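Local coordinates for protein BfpC (Escherichia coli, PDB 3VHJ) that is an essential type IV pilus biogenesis protein of the membrane, represented here by its N-terminal cytoplasmic domain, and probably serves the pilus assembly machinery, at residues N36-S48 with F58-G70. The protein carries 1 engineered substitution. Numbering follows the deposited sequence.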
loop_
_atom_site.group_PDB
_atom_site.type_symbol
_atom_site.label_atom_id
_atom_site.label_comp_id
_atom_site.label_asym_id
_atom_site.label_seq_id
_atom_site.Cartn_x
_atom_site.Cartn_y
_atom_site.Cartn_z
ATOM N N ASN A 36 15.911 -3.047 8.501
ATOM C CA ASN A 36 16.163 -3.594 9.820
ATOM C C ASN A 36 15.900 -2.602 10.936
ATOM O O ASN A 36 15.493 -2.995 12.030
ATOM C CB ASN A 36 17.590 -4.131 9.891
ATOM C CG ASN A 36 17.695 -5.530 9.338
ATOM O OD1 ASN A 36 17.200 -6.484 9.943
ATOM N ND2 ASN A 36 18.325 -5.666 8.182
ATOM N N LYS A 37 16.125 -1.321 10.661
ATOM C CA LYS A 37 15.881 -0.283 11.655
ATOM C C LYS A 37 14.377 -0.151 11.848
ATOM O O LYS A 37 13.899 0.077 12.959
ATOM C CB LYS A 37 16.471 1.056 11.198
ATOM C CG LYS A 37 17.993 1.120 11.311
ATOM C CD LYS A 37 18.579 2.360 10.639
ATOM C CE LYS A 37 18.074 3.652 11.265
ATOM N NZ LYS A 37 18.700 4.846 10.631
ATOM N N SER A 38 13.635 -0.307 10.759
ATOM C CA SER A 38 12.183 -0.213 10.815
ATOM C C SER A 38 11.607 -1.418 11.556
ATOM O O SER A 38 10.709 -1.276 12.389
ATOM C CB SER A 38 11.609 -0.139 9.397
ATOM O OG SER A 38 10.200 -0.006 9.428
ATOM N N LEU A 39 12.125 -2.605 11.253
ATOM C CA LEU A 39 11.662 -3.827 11.910
ATOM C C LEU A 39 11.905 -3.732 13.415
ATOM O O LEU A 39 11.056 -4.117 14.219
ATOM C CB LEU A 39 12.402 -5.045 11.354
ATOM C CG LEU A 39 12.028 -5.493 9.938
ATOM C CD1 LEU A 39 13.022 -6.525 9.456
ATOM C CD2 LEU A 39 10.616 -6.063 9.935
ATOM N N THR A 40 13.072 -3.220 13.788
ATOM C CA THR A 40 13.420 -3.076 15.197
ATOM C C THR A 40 12.485 -2.080 15.871
ATOM O O THR A 40 11.951 -2.344 16.948
ATOM C CB THR A 40 14.872 -2.591 15.359
ATOM O OG1 THR A 40 15.757 -3.582 14.831
ATOM C CG2 THR A 40 15.202 -2.358 16.834
ATOM N N LEU A 41 12.291 -0.937 15.224
ATOM C CA LEU A 41 11.423 0.108 15.748
ATOM C C LEU A 41 9.983 -0.355 15.928
ATOM O O LEU A 41 9.301 0.070 16.852
ATOM C CB LEU A 41 11.435 1.322 14.818
ATOM C CG LEU A 41 10.443 2.439 15.165
ATOM C CD1 LEU A 41 10.853 3.095 16.479
ATOM C CD2 LEU A 41 10.415 3.466 14.050
HETATM N N MSE A 42 9.519 -1.229 15.044
HETATM C CA MSE A 42 8.144 -1.706 15.121
HETATM C C MSE A 42 8.000 -3.051 15.816
HETATM O O MSE A 42 6.890 -3.562 15.957
HETATM C CB MSE A 42 7.553 -1.801 13.713
HETATM C CG MSE A 42 7.650 -0.512 12.911
HETATM SE SE MSE A 42 6.798 1.014 13.756
HETATM C CE MSE A 42 4.973 0.528 13.393
ATOM N N SER A 43 9.120 -3.621 16.249
ATOM C CA SER A 43 9.108 -4.923 16.902
ATOM C C SER A 43 8.369 -5.910 16.002
ATOM O O SER A 43 7.501 -6.655 16.451
ATOM C CB SER A 43 8.418 -4.834 18.269
ATOM O OG SER A 43 9.103 -3.933 19.121
ATOM N N SER A 44 8.723 -5.900 14.722
ATOM C CA SER A 44 8.102 -6.773 13.736
ATOM C C SER A 44 9.126 -7.682 13.073
ATOM O O SER A 44 10.311 -7.349 13.004
ATOM C CB SER A 44 7.409 -5.934 12.662
ATOM O OG SER A 44 6.913 -6.755 11.623
ATOM N N LYS A 45 8.662 -8.829 12.590
ATOM C CA LYS A 45 9.532 -9.780 11.904
ATOM C C LYS A 45 9.046 -9.993 10.470
ATOM O O LYS A 45 9.635 -10.765 9.722
ATOM C CB LYS A 45 9.534 -11.133 12.619
ATOM C CG LYS A 45 10.021 -11.107 14.055
ATOM C CD LYS A 45 10.289 -12.523 14.556
ATOM C CE LYS A 45 9.029 -13.381 14.576
ATOM N NZ LYS A 45 8.071 -12.936 15.624
ATOM N N LEU A 46 7.967 -9.309 10.102
ATOM C CA LEU A 46 7.381 -9.440 8.772
ATOM C C LEU A 46 7.833 -8.324 7.845
ATOM O O LEU A 46 7.714 -7.145 8.172
ATOM C CB LEU A 46 5.856 -9.429 8.879
ATOM C CG LEU A 46 5.242 -10.586 9.673
ATOM C CD1 LEU A 46 3.737 -10.384 9.783
ATOM C CD2 LEU A 46 5.555 -11.912 8.982
ATOM N N TYR A 47 8.340 -8.696 6.676
ATOM C CA TYR A 47 8.818 -7.694 5.739
ATOM C C TYR A 47 8.817 -8.179 4.296
ATOM O O TYR A 47 8.598 -9.350 4.006
ATOM C CB TYR A 47 10.244 -7.294 6.092
ATOM C CG TYR A 47 11.232 -8.406 5.828
ATOM C CD1 TYR A 47 11.449 -9.415 6.765
ATOM C CD2 TYR A 47 11.907 -8.484 4.610
ATOM C CE1 TYR A 47 12.313 -10.475 6.495
ATOM C CE2 TYR A 47 12.768 -9.537 4.329
ATOM C CZ TYR A 47 12.966 -10.528 5.273
ATOM O OH TYR A 47 13.803 -11.579 4.983
ATOM N N SER A 48 9.088 -7.247 3.398
ATOM C CA SER A 48 9.174 -7.546 1.986
ATOM C C SER A 48 9.966 -6.417 1.358
ATOM O O SER A 48 9.754 -5.251 1.674
ATOM C CB SER A 48 7.785 -7.618 1.355
ATOM O OG SER A 48 7.898 -7.875 -0.030
ATOM N N PHE A 58 10.855 -1.026 1.047
ATOM C CA PHE A 58 10.424 -2.178 1.813
ATOM C C PHE A 58 9.121 -1.934 2.553
ATOM O O PHE A 58 8.712 -0.794 2.767
ATOM C CB PHE A 58 11.519 -2.532 2.813
ATOM C CG PHE A 58 11.990 -1.355 3.614
ATOM C CD1 PHE A 58 11.264 -0.907 4.713
ATOM C CD2 PHE A 58 13.135 -0.658 3.234
ATOM C CE1 PHE A 58 11.675 0.222 5.425
ATOM C CE2 PHE A 58 13.554 0.469 3.934
ATOM C CZ PHE A 58 12.822 0.911 5.033
ATOM N N ALA A 59 8.474 -3.026 2.932
ATOM C CA ALA A 59 7.229 -2.960 3.675
ATOM C C ALA A 59 7.417 -3.746 4.968
ATOM O O ALA A 59 8.055 -4.797 4.975
ATOM C CB ALA A 59 6.094 -3.564 2.853
ATOM N N VAL A 60 6.881 -3.226 6.064
ATOM C CA VAL A 60 6.967 -3.917 7.347
ATOM C C VAL A 60 5.540 -4.250 7.769
ATOM O O VAL A 60 4.679 -3.371 7.799
ATOM C CB VAL A 60 7.656 -3.039 8.420
ATOM C CG1 VAL A 60 7.497 -3.668 9.801
ATOM C CG2 VAL A 60 9.143 -2.920 8.096
ATOM N N GLY A 61 5.293 -5.522 8.074
ATOM C CA GLY A 61 3.960 -5.948 8.464
ATOM C C GLY A 61 3.650 -5.841 9.945
ATOM O O GLY A 61 4.545 -5.690 10.779
ATOM N N ASP A 62 2.364 -5.914 10.266
ATOM C CA ASP A 62 1.900 -5.837 11.648
ATOM C C ASP A 62 1.004 -7.033 11.930
ATOM O O ASP A 62 -0.145 -7.066 11.497
ATOM C CB ASP A 62 1.103 -4.556 11.875
ATOM C CG ASP A 62 0.611 -4.421 13.310
ATOM O OD1 ASP A 62 0.820 -5.357 14.115
ATOM O OD2 ASP A 62 0.013 -3.375 13.628
ATOM N N LYS A 63 1.528 -8.015 12.652
ATOM C CA LYS A 63 0.751 -9.206 12.974
ATOM C C LYS A 63 -0.535 -8.901 13.737
ATOM O O LYS A 63 -1.464 -9.702 13.722
ATOM C CB LYS A 63 1.593 -10.185 13.793
ATOM C CG LYS A 63 2.765 -10.784 13.034
ATOM C CD LYS A 63 3.475 -11.832 13.876
ATOM C CE LYS A 63 4.652 -12.443 13.139
ATOM N NZ LYS A 63 5.264 -13.531 13.956
ATOM N N ASN A 64 -0.593 -7.757 14.408
ATOM C CA ASN A 64 -1.786 -7.420 15.174
ATOM C C ASN A 64 -3.005 -7.128 14.314
ATOM O O ASN A 64 -4.132 -7.160 14.808
ATOM C CB ASN A 64 -1.516 -6.243 16.111
ATOM C CG ASN A 64 -0.601 -6.618 17.260
ATOM O OD1 ASN A 64 -0.632 -7.747 17.748
ATOM N ND2 ASN A 64 0.207 -5.668 17.709
ATOM N N ILE A 65 -2.789 -6.837 13.034
ATOM C CA ILE A 65 -3.910 -6.577 12.151
ATOM C C ILE A 65 -4.056 -7.681 11.101
ATOM O O ILE A 65 -4.636 -7.470 10.039
ATOM C CB ILE A 65 -3.813 -5.176 11.472
ATOM C CG1 ILE A 65 -2.602 -5.102 10.543
ATOM C CG2 ILE A 65 -3.704 -4.085 12.549
ATOM C CD1 ILE A 65 -2.527 -3.792 9.775
ATOM N N GLY A 66 -3.516 -8.861 11.409
ATOM C CA GLY A 66 -3.659 -10.000 10.517
ATOM C C GLY A 66 -2.544 -10.355 9.556
ATOM O O GLY A 66 -2.654 -11.346 8.836
ATOM N N HIS A 67 -1.477 -9.568 9.528
ATOM C CA HIS A 67 -0.371 -9.860 8.616
ATOM C C HIS A 67 0.323 -11.159 8.991
ATOM O O HIS A 67 0.517 -11.448 10.162
ATOM C CB HIS A 67 0.621 -8.698 8.610
ATOM C CG HIS A 67 0.078 -7.464 7.958
ATOM N ND1 HIS A 67 0.570 -6.205 8.218
ATOM C CD2 HIS A 67 -0.903 -7.305 7.040
ATOM C CE1 HIS A 67 -0.086 -5.320 7.487
ATOM N NE2 HIS A 67 -0.985 -5.961 6.763
ATOM N N LYS A 68 0.686 -11.944 7.982
ATOM C CA LYS A 68 1.348 -13.224 8.203
ATOM C C LYS A 68 2.286 -13.518 7.041
ATOM O O LYS A 68 2.088 -13.022 5.932
ATOM C CB LYS A 68 0.314 -14.353 8.307
ATOM C CG LYS A 68 -0.476 -14.393 9.612
ATOM C CD LYS A 68 -1.651 -15.375 9.530
ATOM C CE LYS A 68 -1.207 -16.802 9.214
ATOM N NZ LYS A 68 -0.469 -17.441 10.339
ATOM N N ARG A 69 3.310 -14.323 7.307
ATOM C CA ARG A 69 4.268 -14.704 6.281
ATOM C C ARG A 69 3.503 -15.313 5.105
ATOM O O ARG A 69 2.502 -16.002 5.298
ATOM C CB ARG A 69 5.255 -15.735 6.845
ATOM C CG ARG A 69 6.334 -16.155 5.867
ATOM C CD ARG A 69 7.160 -17.338 6.375
ATOM N NE ARG A 69 8.070 -17.833 5.337
ATOM C CZ ARG A 69 9.166 -17.198 4.922
ATOM N NH1 ARG A 69 9.512 -16.035 5.454
ATOM N NH2 ARG A 69 9.911 -17.722 3.961
ATOM N N GLY A 70 3.962 -15.044 3.887
ATOM C CA GLY A 70 3.315 -15.606 2.715
ATOM C C GLY A 70 2.248 -14.767 2.037
ATOM O O GLY A 70 1.842 -15.081 0.920
#
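Y47 and V60 face each other as a non-hydrogen-bonded pair where strands 46-48 and 58-60 run antiparallel at 163°; S48 and A59, the next pair, exchange two backbone bonds, and G61 N gives a third to L46 O (2.9 Å). On the V60 face the valine's two branches part: CG2 lies 3.4 Å from S38 OG, CG1 packs against S44, and L39 CD2 touches both. S44, its OG turned away from its own N (chi1 174°), donates a hydrogen bond to G61 O at 2.7 Å, tilted 29° from the carbonyl plane, and accepts from L46 N in an ST turn. Without the hydroxyl, as with an alanine here, G61 O would probably lose this donor and L46 N its acceptor, leaving the turn into strand 46-48 less firmly set. L46 points into the loop after the strand: CD1 presses tightly on K63 CG (3.4 Å) and touches H67 CB, and CD2 reaches R69 N. K45 NZ and K63 NZ, two like charges, approach to 3.3 Å, a closeness that the salt bridge from K63 to E163 probably eases. A Schellman motif at S43 ends helix 31-42, which covers F58 and V60 through L35; strands 21-23 and 162-163 flank the hairpin in its four-stranded antiparallel sheet.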